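Malonyl coenzyme A-acyl carrier protein transacylase (Helicobacter pylori, PDB 2H1Y) probably catalyses the transfer of a malonyl group from malonyl-CoA to holo-acyl carrier protein, releasing free coenzyme A. Local coordinates at residues L95-H103 with C269-F280; E236-E244 with L255-V264. One frame throughout, in Å; residues are numbered along the deposited sequence.

Interaction 1: L95-H103 with C269-F280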
ATOM      1  N   LEU A  95     -17.702  -9.842  -2.997  1.00 55.02           N
ATOM      2  CA  LEU A  95     -17.370  -8.794  -2.065  1.00 54.04           C
ATOM      3  C   LEU A  95     -18.096  -7.530  -2.452  1.00 54.21           C
ATOM      4  O   LEU A  95     -18.054  -7.100  -3.601  1.00 54.19           O
ATOM      5  CB  LEU A  95     -15.861  -8.554  -2.014  1.00 53.58           C
ATOM      6  CG  LEU A  95     -15.027  -9.630  -1.336  1.00 51.72           C
ATOM      7  CD1 LEU A  95     -13.550  -9.353  -1.527  1.00 49.21           C
ATOM      8  CD2 LEU A  95     -15.370  -9.698   0.141  1.00 50.33           C
ATOM      9  N   LYS A  96     -18.781  -6.946  -1.477  1.00 54.22           N
ATOM     10  CA  LYS A  96     -19.424  -5.674  -1.671  1.00 54.20           C
ATOM     11  C   LYS A  96     -19.037  -4.822  -0.473  1.00 52.89           C
ATOM     12  O   LYS A  96     -19.825  -4.681   0.450  1.00 53.62           O
ATOM     13  CB  LYS A  96     -20.949  -5.837  -1.740  1.00 54.48           C
ATOM     14  CG  LYS A  96     -21.488  -6.926  -2.693  1.00 55.75           C
ATOM     15  CD  LYS A  96     -23.033  -7.012  -2.590  1.00 56.47           C
ATOM     16  CE  LYS A  96     -23.597  -8.401  -3.014  1.00 59.99           C
ATOM     17  NZ  LYS A  96     -23.224  -9.530  -2.051  1.00 60.60           N
ATOM     18  N   PRO A  97     -17.819  -4.256  -0.475  1.00 51.62           N
ATOM     19  CA  PRO A  97     -17.378  -3.477   0.675  1.00 50.82           C
ATOM     20  C   PRO A  97     -17.958  -2.088   0.594  1.00 50.26           C
ATOM     21  O   PRO A  97     -18.252  -1.632  -0.506  1.00 50.33           O
ATOM     22  CB  PRO A  97     -15.867  -3.389   0.464  1.00 50.55           C
ATOM     23  CG  PRO A  97     -15.720  -3.361  -1.001  1.00 50.81           C
ATOM     24  CD  PRO A  97     -16.796  -4.275  -1.539  1.00 51.37           C
ATOM     25  N   VAL A  98     -18.110  -1.403   1.727  1.00 49.69           N
ATOM     26  CA  VAL A  98     -18.567  -0.005   1.662  1.00 48.89           C
ATOM     27  C   VAL A  98     -17.496   0.919   1.060  1.00 48.55           C
ATOM     28  O   VAL A  98     -17.820   1.773   0.248  1.00 48.93           O
ATOM     29  CB  VAL A  98     -19.323   0.542   2.966  1.00 48.72           C
ATOM     30  CG1 VAL A  98     -19.403  -0.507   4.081  1.00 48.33           C
ATOM     31  CG2 VAL A  98     -18.772   1.886   3.441  1.00 47.18           C
ATOM     32  N   PHE A  99     -16.230   0.704   1.401  1.00 48.11           N
ATOM     33  CA  PHE A  99     -15.124   1.390   0.727  1.00 47.69           C
ATOM     34  C   PHE A  99     -13.840   0.558   0.809  1.00 47.25           C
ATOM     35  O   PHE A  99     -13.804  -0.465   1.497  1.00 47.09           O
ATOM     36  CB  PHE A  99     -14.891   2.770   1.340  1.00 47.80           C
ATOM     37  CG  PHE A  99     -14.307   2.721   2.731  1.00 48.92           C
ATOM     38  CD1 PHE A  99     -15.137   2.765   3.852  1.00 47.81           C
ATOM     39  CD2 PHE A  99     -12.922   2.611   2.921  1.00 49.32           C
ATOM     40  CE1 PHE A  99     -14.605   2.711   5.145  1.00 49.03           C
ATOM     41  CE2 PHE A  99     -12.387   2.554   4.213  1.00 50.21           C
ATOM     42  CZ  PHE A  99     -13.239   2.606   5.330  1.00 48.39           C
ATOM     43  N   ALA A 100     -12.795   1.012   0.112  1.00 46.36           N
ATOM     44  CA  ALA A 100     -11.464   0.396   0.173  1.00 45.54           C
ATOM     45  C   ALA A 100     -10.353   1.444   0.397  1.00 44.95           C
ATOM     46  O   ALA A 100     -10.366   2.502  -0.223  1.00 44.88           O
ATOM     47  CB  ALA A 100     -11.194  -0.406  -1.092  1.00 45.03           C
ATOM     48  N   LEU A 101      -9.409   1.126   1.283  1.00 44.23           N
ATOM     49  CA  LEU A 101      -8.291   1.992   1.659  1.00 43.93           C
ATOM     50  C   LEU A 101      -6.987   1.220   1.444  1.00 43.85           C
ATOM     51  O   LEU A 101      -6.875   0.041   1.828  1.00 44.08           O
ATOM     52  CB  LEU A 101      -8.383   2.351   3.152  1.00 43.82           C
ATOM     53  CG  LEU A 101      -7.907   3.680   3.790  1.00 44.70           C
ATOM     54  CD1 LEU A 101      -7.680   3.510   5.281  1.00 43.96           C
ATOM     55  CD2 LEU A 101      -6.678   4.335   3.172  1.00 43.19           C
ATOM     56  N   GLY A 102      -5.994   1.884   0.864  1.00 42.91           N
ATOM     57  CA  GLY A 102      -4.691   1.287   0.700  1.00 42.07           C
ATOM     58  C   GLY A 102      -3.640   2.140   1.360  1.00 41.73           C
ATOM     59  O   GLY A 102      -3.928   3.234   1.846  1.00 41.70           O
ATOM     60  N   HIS A 103      -2.409   1.642   1.382  1.00 40.98           N
ATOM     61  CA  HIS A 103      -1.274   2.423   1.860  1.00 40.84           C
ATOM     62  C   HIS A 103      -0.191   2.531   0.791  1.00 40.98           C
ATOM     63  O   HIS A 103       0.279   1.523   0.264  1.00 40.50           O
ATOM     64  CB  HIS A 103      -0.696   1.803   3.133  1.00 41.21           C
ATOM     65  CG  HIS A 103       0.298   2.677   3.833  1.00 40.97           C
ATOM     66  ND1 HIS A 103       1.509   3.025   3.272  1.00 42.63           N
ATOM     67  CD2 HIS A 103       0.261   3.274   5.047  1.00 39.75           C
ATOM     68  CE1 HIS A 103       2.174   3.800   4.111  1.00 41.31           C
ATOM     69  NE2 HIS A 103       1.438   3.965   5.196  1.00 41.85           N
ATOM     70  N   CYS A 269      -7.410   8.988   6.995  1.00 45.09           N
ATOM     71  CA  CYS A 269      -8.249   8.128   6.167  1.00 45.63           C
ATOM     72  C   CYS A 269      -9.051   7.136   6.986  1.00 46.12           C
ATOM     73  O   CYS A 269     -10.248   6.974   6.747  1.00 45.90           O
ATOM     74  CB  CYS A 269      -7.410   7.401   5.127  1.00 45.53           C
ATOM     75  SG  CYS A 269      -6.883   8.458   3.788  1.00 46.27           S
ATOM     76  N   VAL A 270      -8.393   6.493   7.951  1.00 46.51           N
ATOM     77  CA  VAL A 270      -9.074   5.556   8.819  1.00 47.84           C
ATOM     78  C   VAL A 270     -10.112   6.295   9.691  1.00 48.47           C
ATOM     79  O   VAL A 270     -11.282   5.909   9.742  1.00 48.91           O
ATOM     80  CB  VAL A 270      -8.078   4.673   9.644  1.00 48.00           C
ATOM     81  CG1 VAL A 270      -8.819   3.758  10.587  1.00 48.62           C
ATOM     82  CG2 VAL A 270      -7.230   3.830   8.721  1.00 47.15           C
ATOM     83  N   LYS A 271      -9.697   7.385  10.320  1.00 49.16           N
ATOM     84  CA  LYS A 271     -10.574   8.131  11.231  1.00 49.50           C
ATOM     85  C   LYS A 271     -11.848   8.669  10.559  1.00 49.52           C
ATOM     86  O   LYS A 271     -12.955   8.416  11.026  1.00 49.87           O
ATOM     87  CB  LYS A 271      -9.797   9.250  11.927  1.00 49.93           C
ATOM     88  CG  LYS A 271      -8.681   8.750  12.858  1.00 50.59           C
ATOM     89  CD  LYS A 271      -8.258   9.814  13.873  1.00 52.33           C
ATOM     90  CE  LYS A 271      -7.318   9.218  14.945  1.00 53.51           C
ATOM     91  NZ  LYS A 271      -6.410  10.241  15.596  1.00 55.03           N
ATOM     92  N   SER A 272     -11.703   9.373   9.446  1.00 49.29           N
ATOM     93  CA  SER A 272     -12.868   9.884   8.711  1.00 49.35           C
ATOM     94  C   SER A 272     -13.831   8.782   8.239  1.00 49.64           C
ATOM     95  O   SER A 272     -14.899   9.071   7.718  1.00 49.59           O
ATOM     96  CB  SER A 272     -12.423  10.734   7.509  1.00 49.06           C
ATOM     97  OG  SER A 272     -11.481  11.737   7.888  1.00 48.72           O
ATOM     98  N   ASN A 273     -13.463   7.516   8.431  1.00 49.85           N
ATOM     99  CA  ASN A 273     -14.181   6.443   7.762  1.00 49.96           C
ATOM    100  C   ASN A 273     -14.524   5.269   8.655  1.00 49.95           C
ATOM    101  O   ASN A 273     -15.316   4.413   8.267  1.00 49.44           O
ATOM    102  CB  ASN A 273     -13.406   5.984   6.522  1.00 50.13           C
ATOM    103  CG  ASN A 273     -13.400   7.034   5.422  1.00 50.80           C
ATOM    104  OD1 ASN A 273     -14.347   7.127   4.640  1.00 52.44           O
ATOM    105  ND2 ASN A 273     -12.331   7.832   5.357  1.00 49.58           N
ATOM    106  N   ASN A 274     -13.938   5.254   9.850  1.00 50.35           N
ATOM    107  CA  ASN A 274     -14.121   4.180  10.828  1.00 50.86           C
ATOM    108  C   ASN A 274     -15.582   3.953  11.278  1.00 51.39           C
ATOM    109  O   ASN A 274     -15.965   2.829  11.629  1.00 51.45           O
ATOM    110  CB  ASN A 274     -13.214   4.428  12.044  1.00 50.93           C
ATOM    111  CG  ASN A 274     -13.247   3.280  13.040  1.00 51.42           C
ATOM    112  OD1 ASN A 274     -12.642   2.233  12.811  1.00 52.37           O
ATOM    113  ND2 ASN A 274     -13.974   3.463  14.136  1.00 50.16           N
ATOM    114  N   ASP A 275     -16.384   5.020  11.263  1.00 51.94           N
ATOM    115  CA  ASP A 275     -17.818   4.937  11.584  1.00 52.41           C
ATOM    116  C   ASP A 275     -18.699   4.230  10.543  1.00 51.83           C
ATOM    117  O   ASP A 275     -19.781   3.729  10.872  1.00 51.84           O
ATOM    118  CB  ASP A 275     -18.369   6.335  11.862  1.00 53.03           C
ATOM    119  CG  ASP A 275     -17.738   6.978  13.101  1.00 55.45           C
ATOM    120  OD1 ASP A 275     -16.878   6.332  13.763  1.00 56.61           O
ATOM    121  OD2 ASP A 275     -18.116   8.136  13.417  1.00 57.73           O
ATOM    122  N   ARG A 276     -18.244   4.171   9.295  1.00 50.98           N
ATOM    123  CA  ARG A 276     -19.085   3.637   8.215  1.00 50.05           C
ATOM    124  C   ARG A 276     -19.053   2.109   8.120  1.00 49.55           C
ATOM    125  O   ARG A 276     -19.771   1.533   7.306  1.00 50.17           O
ATOM    126  CB  ARG A 276     -18.704   4.262   6.862  1.00 50.04           C
ATOM    127  CG  ARG A 276     -18.368   5.769   6.916  1.00 49.81           C
ATOM    128  CD  ARG A 276     -17.656   6.194   5.647  1.00 48.63           C
ATOM    129  NE  ARG A 276     -18.397   5.737   4.480  1.00 49.10           N
ATOM    130  CZ  ARG A 276     -17.909   5.687   3.244  1.00 49.56           C
ATOM    131  NH1 ARG A 276     -16.658   6.060   2.999  1.00 48.35           N
ATOM    132  NH2 ARG A 276     -18.677   5.253   2.249  1.00 48.77           N
ATOM    133  N   VAL A 277     -18.227   1.447   8.924  1.00 48.74           N
ATOM    134  CA  VAL A 277     -18.151  -0.033   8.889  1.00 48.49           C
ATOM    135  C   VAL A 277     -17.998  -0.679  10.281  1.00 48.24           C
ATOM    136  O   VAL A 277     -17.716   0.002  11.254  1.00 48.87           O
ATOM    137  CB  VAL A 277     -16.990  -0.544   7.972  1.00 47.98           C
ATOM    138  CG1 VAL A 277     -17.169  -0.085   6.541  1.00 46.98           C
ATOM    139  CG2 VAL A 277     -15.677  -0.072   8.496  1.00 47.82           C
ATOM    140  N   ASP A 278     -18.157  -1.997  10.353  1.00 48.18           N
ATOM    141  CA  ASP A 278     -17.971  -2.753  11.597  1.00 47.62           C
ATOM    142  C   ASP A 278     -16.658  -3.523  11.648  1.00 47.81           C
ATOM    143  O   ASP A 278     -16.227  -3.972  12.729  1.00 48.46           O
ATOM    144  CB  ASP A 278     -19.128  -3.713  11.784  1.00 47.27           C
ATOM    145  CG  ASP A 278     -20.457  -3.013  11.700  1.00 47.98           C
ATOM    146  OD1 ASP A 278     -20.749  -2.234  12.627  1.00 48.39           O
ATOM    147  OD2 ASP A 278     -21.187  -3.201  10.690  1.00 47.47           O
ATOM    148  N   ILE A 279     -16.004  -3.658  10.496  1.00 46.94           N
ATOM    149  CA  ILE A 279     -14.860  -4.554  10.384  1.00 46.04           C
ATOM    150  C   ILE A 279     -14.057  -4.278   9.120  1.00 45.64           C
ATOM    151  O   ILE A 279     -14.592  -3.745   8.148  1.00 45.31           O
ATOM    152  CB  ILE A 279     -15.333  -6.041  10.417  1.00 46.36           C
ATOM    153  CG1 ILE A 279     -14.155  -6.987  10.642  1.00 45.22           C
ATOM    154  CG2 ILE A 279     -16.189  -6.401   9.168  1.00 45.56           C
ATOM    155  CD1 ILE A 279     -14.575  -8.303  11.283  1.00 46.68           C
ATOM    156  N   PHE A 280     -12.782  -4.650   9.151  1.00 44.71           N
ATOM    157  CA  PHE A 280     -11.870  -4.400   8.054  1.00 44.48           C
ATOM    158  C   PHE A 280     -11.299  -5.723   7.582  1.00 44.09           C
ATOM    159  O   PHE A 280     -11.041  -6.602   8.403  1.00 43.37           O
ATOM    160  CB  PHE A 280     -10.711  -3.516   8.524  1.00 44.94           C
ATOM    161  CG  PHE A 280     -11.085  -2.077   8.762  1.00 46.09           C
ATOM    162  CD1 PHE A 280     -11.461  -1.641  10.030  1.00 47.35           C
ATOM    163  CD2 PHE A 280     -11.041  -1.143   7.716  1.00 46.73           C
ATOM    164  CE1 PHE A 280     -11.808  -0.286  10.256  1.00 47.85           C
ATOM    165  CE2 PHE A 280     -11.380   0.203   7.928  1.00 45.62           C
ATOM    166  CZ  PHE A 280     -11.762   0.632   9.203  1.00 45.64           C
TER

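Interaction 2: E236-E244 with L255-V264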
ATOM      1  N   GLU A 236     -16.014   2.550  -3.919  1.00 47.77           N
ATOM      2  CA  GLU A 236     -15.216   3.766  -3.840  1.00 47.39           C
ATOM      3  C   GLU A 236     -13.890   3.523  -3.141  1.00 47.10           C
ATOM      4  O   GLU A 236     -13.767   2.619  -2.337  1.00 47.06           O
ATOM      5  CB  GLU A 236     -16.005   4.855  -3.107  1.00 47.67           C
ATOM      6  CG  GLU A 236     -16.200   4.668  -1.588  1.00 47.33           C
ATOM      7  CD  GLU A 236     -17.112   5.730  -0.982  1.00 48.30           C
ATOM      8  OE1 GLU A 236     -17.099   5.895   0.252  1.00 49.97           O
ATOM      9  OE2 GLU A 236     -17.853   6.413  -1.733  1.00 51.09           O
ATOM     10  N   ILE A 237     -12.889   4.338  -3.436  1.00 47.36           N
ATOM     11  CA  ILE A 237     -11.629   4.220  -2.716  1.00 47.30           C
ATOM     12  C   ILE A 237     -11.288   5.552  -2.050  1.00 47.40           C
ATOM     13  O   ILE A 237     -11.694   6.609  -2.534  1.00 47.32           O
ATOM     14  CB  ILE A 237     -10.460   3.638  -3.597  1.00 47.35           C
ATOM     15  CG1 ILE A 237      -9.443   4.697  -3.940  1.00 47.90           C
ATOM     16  CG2 ILE A 237     -10.957   2.968  -4.885  1.00 46.62           C
ATOM     17  CD1 ILE A 237      -8.295   4.725  -3.024  1.00 50.27           C
ATOM     18  N   ILE A 238     -10.565   5.487  -0.934  1.00 47.33           N
ATOM     19  CA  ILE A 238     -10.182   6.666  -0.175  1.00 47.67           C
ATOM     20  C   ILE A 238      -8.752   7.088  -0.522  1.00 47.89           C
ATOM     21  O   ILE A 238      -7.817   6.288  -0.438  1.00 48.23           O
ATOM     22  CB  ILE A 238     -10.319   6.427   1.348  1.00 47.55           C
ATOM     23  CG1 ILE A 238     -11.579   5.618   1.667  1.00 48.74           C
ATOM     24  CG2 ILE A 238     -10.316   7.734   2.107  1.00 47.56           C
ATOM     25  CD1 ILE A 238     -12.907   6.326   1.390  1.00 49.74           C
ATOM     26  N   SER A 239      -8.586   8.344  -0.924  1.00 48.05           N
ATOM     27  CA  SER A 239      -7.290   8.836  -1.360  1.00 47.85           C
ATOM     28  C   SER A 239      -6.328   9.068  -0.182  1.00 47.78           C
ATOM     29  O   SER A 239      -6.646   9.815   0.743  1.00 47.69           O
ATOM     30  CB  SER A 239      -7.485  10.126  -2.166  1.00 48.05           C
ATOM     31  OG  SER A 239      -6.294  10.912  -2.215  1.00 48.73           O
ATOM     32  N   ASN A 240      -5.153   8.447  -0.219  1.00 47.29           N
ATOM     33  CA  ASN A 240      -4.099   8.803   0.733  1.00 47.27           C
ATOM     34  C   ASN A 240      -3.746  10.282   0.628  1.00 47.50           C
ATOM     35  O   ASN A 240      -3.301  10.888   1.611  1.00 47.44           O
ATOM     36  CB  ASN A 240      -2.818   7.993   0.510  1.00 47.35           C
ATOM     37  CG  ASN A 240      -2.970   6.501   0.838  1.00 46.35           C
ATOM     38  OD1 ASN A 240      -3.923   6.065   1.483  1.00 45.52           O
ATOM     39  ND2 ASN A 240      -2.001   5.724   0.400  1.00 44.62           N
ATOM     40  N   ALA A 241      -3.950  10.866  -0.552  1.00 47.44           N
ATOM     41  CA  ALA A 241      -3.539  12.255  -0.781  1.00 47.86           C
ATOM     42  C   ALA A 241      -4.486  13.317  -0.165  1.00 48.21           C
ATOM     43  O   ALA A 241      -4.015  14.261   0.487  1.00 47.84           O
ATOM     44  CB  ALA A 241      -3.299  12.504  -2.255  1.00 47.19           C
ATOM     45  N   THR A 242      -5.803  13.134  -0.334  1.00 48.76           N
ATOM     46  CA  THR A 242      -6.809  14.109   0.123  1.00 49.24           C
ATOM     47  C   THR A 242      -7.793  13.579   1.180  1.00 49.56           C
ATOM     48  O   THR A 242      -8.630  14.313   1.687  1.00 49.66           O
ATOM     49  CB  THR A 242      -7.664  14.688  -1.074  1.00 49.50           C
ATOM     50  OG1 THR A 242      -8.541  13.673  -1.594  1.00 50.58           O
ATOM     51  CG2 THR A 242      -6.795  15.244  -2.186  1.00 48.28           C
ATOM     52  N   ASN A 243      -7.735  12.301   1.496  1.00 50.27           N
ATOM     53  CA  ASN A 243      -8.698  11.730   2.426  1.00 50.84           C
ATOM     54  C   ASN A 243     -10.147  11.955   1.978  1.00 51.31           C
ATOM     55  O   ASN A 243     -11.046  12.123   2.799  1.00 51.64           O
ATOM     56  CB  ASN A 243      -8.450  12.228   3.865  1.00 50.59           C
ATOM     57  CG  ASN A 243      -9.406  11.602   4.884  1.00 50.45           C
ATOM     58  OD1 ASN A 243      -9.706  12.198   5.912  1.00 52.35           O
ATOM     59  ND2 ASN A 243      -9.904  10.415   4.585  1.00 49.79           N
ATOM     60  N   GLU A 244     -10.357  11.930   0.667  1.00 52.31           N
ATOM     61  CA  GLU A 244     -11.681  12.026   0.065  1.00 53.87           C
ATOM     62  C   GLU A 244     -11.899  10.830  -0.869  1.00 53.21           C
ATOM     63  O   GLU A 244     -10.994  10.447  -1.599  1.00 53.15           O
ATOM     64  CB  GLU A 244     -11.828  13.354  -0.701  1.00 54.02           C
ATOM     65  CG  GLU A 244     -11.694  14.620   0.196  1.00 56.27           C
ATOM     66  CD  GLU A 244     -11.458  15.932  -0.584  1.00 57.36           C
ATOM     67  OE1 GLU A 244     -10.626  15.945  -1.529  1.00 61.06           O
ATOM     68  OE2 GLU A 244     -12.101  16.962  -0.234  1.00 62.02           O
ATOM     69  N   LEU A 255      -5.702  11.476  -8.645  1.00 50.81           N
ATOM     70  CA  LEU A 255      -5.364  11.165  -7.260  1.00 50.71           C
ATOM     71  C   LEU A 255      -4.194  10.171  -7.052  1.00 50.68           C
ATOM     72  O   LEU A 255      -3.387  10.355  -6.124  1.00 50.73           O
ATOM     73  CB  LEU A 255      -6.618  10.803  -6.459  1.00 50.72           C
ATOM     74  CG  LEU A 255      -7.494  12.056  -6.279  1.00 50.48           C
ATOM     75  CD1 LEU A 255      -8.893  11.732  -5.871  1.00 48.51           C
ATOM     76  CD2 LEU A 255      -6.860  13.078  -5.305  1.00 51.50           C
ATOM     77  N   LEU A 256      -4.080   9.164  -7.922  1.00 50.21           N
ATOM     78  CA  LEU A 256      -2.919   8.272  -7.904  1.00 49.79           C
ATOM     79  C   LEU A 256      -1.652   8.990  -8.365  1.00 50.08           C
ATOM     80  O   LEU A 256      -0.555   8.511  -8.083  1.00 50.68           O
ATOM     81  CB  LEU A 256      -3.151   7.012  -8.744  1.00 49.35           C
ATOM     82  CG  LEU A 256      -4.134   5.955  -8.218  1.00 49.70           C
ATOM     83  CD1 LEU A 256      -4.295   4.793  -9.179  1.00 48.14           C
ATOM     84  CD2 LEU A 256      -3.742   5.423  -6.818  1.00 50.11           C
ATOM     85  N   SER A 257      -1.799  10.129  -9.060  1.00 49.76           N
ATOM     86  CA  SER A 257      -0.647  10.951  -9.487  1.00 50.00           C
ATOM     87  C   SER A 257      -0.142  11.709  -8.289  1.00 49.63           C
ATOM     88  O   SER A 257       1.021  11.629  -7.913  1.00 50.02           O
ATOM     89  CB  SER A 257      -1.044  12.030 -10.506  1.00 50.15           C
ATOM     90  OG  SER A 257      -1.410  11.527 -11.775  1.00 52.82           O
ATOM     91  N   LEU A 258      -1.063  12.463  -7.715  1.00 49.06           N
ATOM     92  CA  LEU A 258      -0.787  13.397  -6.656  1.00 49.29           C
ATOM     93  C   LEU A 258      -0.263  12.694  -5.391  1.00 48.74           C
ATOM     94  O   LEU A 258       0.587  13.238  -4.662  1.00 48.81           O
ATOM     95  CB  LEU A 258      -2.080  14.174  -6.375  1.00 48.99           C
ATOM     96  CG  LEU A 258      -2.020  15.581  -5.790  1.00 50.23           C
ATOM     97  CD1 LEU A 258      -2.600  15.612  -4.359  1.00 50.06           C
ATOM     98  CD2 LEU A 258      -0.614  16.219  -5.888  1.00 48.87           C
ATOM     99  N   GLN A 259      -0.772  11.488  -5.156  1.00 47.76           N
ATOM    100  CA  GLN A 259      -0.343  10.646  -4.054  1.00 47.35           C
ATOM    101  C   GLN A 259       1.179  10.653  -3.904  1.00 47.18           C
ATOM    102  O   GLN A 259       1.694  10.924  -2.813  1.00 47.10           O
ATOM    103  CB  GLN A 259      -0.850   9.219  -4.280  1.00 47.16           C
ATOM    104  CG  GLN A 259      -0.794   8.341  -3.051  1.00 46.32           C
ATOM    105  CD  GLN A 259      -0.378   6.941  -3.388  1.00 44.75           C
ATOM    106  OE1 GLN A 259       0.654   6.721  -4.034  1.00 43.74           O
ATOM    107  NE2 GLN A 259      -1.183   5.979  -2.972  1.00 42.79           N
ATOM    108  N   LEU A 260       1.873  10.398  -5.024  1.00 47.21           N
ATOM    109  CA  LEU A 260       3.339  10.236  -5.104  1.00 46.73           C
ATOM    110  C   LEU A 260       4.162  11.350  -4.481  1.00 45.94           C
ATOM    111  O   LEU A 260       5.262  11.106  -4.027  1.00 45.26           O
ATOM    112  CB  LEU A 260       3.779  10.067  -6.557  1.00 46.73           C
ATOM    113  CG  LEU A 260       3.110   8.927  -7.326  1.00 48.59           C
ATOM    114  CD1 LEU A 260       3.314   9.107  -8.813  1.00 47.56           C
ATOM    115  CD2 LEU A 260       3.624   7.562  -6.863  1.00 48.53           C
ATOM    116  N   THR A 261       3.640  12.570  -4.487  1.00 45.87           N
ATOM    117  CA  THR A 261       4.378  13.708  -3.933  1.00 45.90           C
ATOM    118  C   THR A 261       3.755  14.244  -2.652  1.00 45.75           C
ATOM    119  O   THR A 261       4.278  15.174  -2.055  1.00 45.92           O
ATOM    120  CB  THR A 261       4.632  14.843  -4.998  1.00 45.79           C
ATOM    121  OG1 THR A 261       3.397  15.443  -5.407  1.00 45.73           O
ATOM    122  CG2 THR A 261       5.292  14.260  -6.222  1.00 45.61           C
ATOM    123  N   GLN A 262       2.660  13.631  -2.214  1.00 46.45           N
ATOM    124  CA  GLN A 262       1.972  14.047  -0.979  1.00 47.30           C
ATOM    125  C   GLN A 262       2.035  12.995   0.124  1.00 47.05           C
ATOM    126  O   GLN A 262       1.927  11.799  -0.157  1.00 47.75           O
ATOM    127  CB  GLN A 262       0.490  14.365  -1.247  1.00 47.79           C
ATOM    128  CG  GLN A 262       0.214  15.550  -2.167  1.00 50.20           C
ATOM    129  CD  GLN A 262       1.139  16.711  -1.912  1.00 53.71           C
ATOM    130  OE1 GLN A 262       2.009  17.010  -2.738  1.00 57.82           O
ATOM    131  NE2 GLN A 262       0.989  17.355  -0.759  1.00 53.86           N
ATOM    132  N   PRO A 263       2.130  13.439   1.388  1.00 46.58           N
ATOM    133  CA  PRO A 263       2.104  12.524   2.517  1.00 46.42           C
ATOM    134  C   PRO A 263       0.947  11.535   2.422  1.00 46.38           C
ATOM    135  O   PRO A 263      -0.186  11.915   2.077  1.00 46.34           O
ATOM    136  CB  PRO A 263       1.868  13.450   3.706  1.00 46.60           C
ATOM    137  CG  PRO A 263       2.488  14.726   3.300  1.00 46.88           C
ATOM    138  CD  PRO A 263       2.228  14.843   1.826  1.00 46.73           C
ATOM    139  N   VAL A 264       1.244  10.267   2.703  1.00 45.54           N
ATOM    140  CA  VAL A 264       0.212   9.256   2.828  1.00 44.32           C
ATOM    141  C   VAL A 264      -0.472   9.550   4.150  1.00 44.02           C
ATOM    142  O   VAL A 264       0.143   9.451   5.217  1.00 43.96           O
ATOM    143  CB  VAL A 264       0.818   7.834   2.802  1.00 44.41           C
ATOM    144  CG1 VAL A 264      -0.215   6.759   3.228  1.00 43.62           C
ATOM    145  CG2 VAL A 264       1.402   7.545   1.438  1.00 42.33           C
TER
HETATM  146  O   HOH W   1      -4.442   9.641  -3.562  1.00 40.34           O

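Interaction 1: L95-H103 with C269-F280
Val98 meets Arg276 and Val277 with its two methyl branches. CG1 is modelled against Val277 CG1, at a closeness that is doubtful because the first torsion of Val98 is eclipsed, while CG2 is placed over one face of the Arg276 guanidinium, 3.6 Å from NH2. Valine, short and apolar, suits a place beside this flat group. Phe99 fills the middle of the contact. Its CD1 lies against a face of the guanidinium, 3.7 Å from Arg276 NH1, with the two planes 25° apart. Further round the ring, CZ is 3.6 Å from CB of Asn273, whose amide carbon stands over a ring face, and it also meets CE2 of Phe280, which approaches obliquely. Asn273 is both donor and acceptor: ND2 gives a bond of 2.6 Å to Cys269 O, tying the loop to the helix before it, and OD1 receives Arg276 NH1 at 3.0 Å, in the guanidinium plane. The arginine chain bends at its third torsion (chi3 50°), which brings the charged end back over Val98 and Phe99, where NH2 has Glu236 as its partner. The architecture is that of the α/β-hydrolase-like core of acyltransferases: strand 99-102 lies between strands 15-19 and 236-238, and leads into the Gly-His-Ser-Leu-Gly sequence that forms the nucleophile elbow in this family. The end of helix 266-271 and the loop after it pack on one side of this sheet, and the chain then enters strand 279-283, which is separated from 99-102 by strand 15-19. Leu101, two residues beyond Phe99, reaches helix 266-271 with a forked end: CD1 comes within 3.5 Å of Val270 CG2, the side chains meeting at about a right angle, and CD2 lies 3.7 Å from Cys269 CB.

Interaction 2: E236-E244 with L255-V264
Ala241 and Gln259, like Asn240 and Val264, bring their CA atoms to 4.8 Å as the loop after strand 236-238 runs close to the end of helix 249-259 and to the type I turn of Gln259 to Gln262. So near an approach suits alanine: Ala241 CB fits against the last part of the helix and the start of the turn, 3.8 Å from Leu258 CD1 and 3.9 Å from Gln259 CA. Beside it, Leu255 sends CD2 to Thr242 CG2 at 3.8 Å, the two side chains crossing at about a right angle. Ser239 has its hydroxyl anti to its own nitrogen (chi1 159°), pointing along the chain that follows; there OG accepts the Thr242 N-H at 3.0 Å, an ST motif, while donating to a water at 2.6 Å. That water in turn donates a hydrogen bond to Leu255 O, 2.9 Å away, and thus joins loop to helix. Asn240 lies alongside Val264, with its CB 4.0 Å from Val264 CG1, and its amide plane is only 11° from that of Gln259. The Gln259 amide is gripped at both ends, OE1 by Arg129 and NE2 by Ser104 O and Glu107, and its backbone O accepts His210 ND1, consistent with the carbonyl that orients the active-site histidine in related enzymes. Helix 105-116 borders Ser239 and Leu256, strand 245-246 borders Leu255, and helix 218-228 packs on Leu256 and Leu260.

The centres of the two interactions lie about 15 Å apart, at neighbouring strands, 99-102 and 236-238, of one mixed sheet. In chain order, 95-103 comes first, then both segments of interaction 2, and finally 269-280, so the short-range contact forms within the span that interaction 1 bridges. Helix 249-259 of interaction 2 is followed directly by helix 266-271 of interaction 1. The Arg276-Glu236 salt bridge, 2.6 Å from NH2 to OE1, ties a residue of interaction 1 to one of interaction 2. Interaction 1 packs on strand 99-102 itself and interaction 2 follows the neighbouring strand 236-238, so both lie close to the turn that carries the family's active-site serine motif.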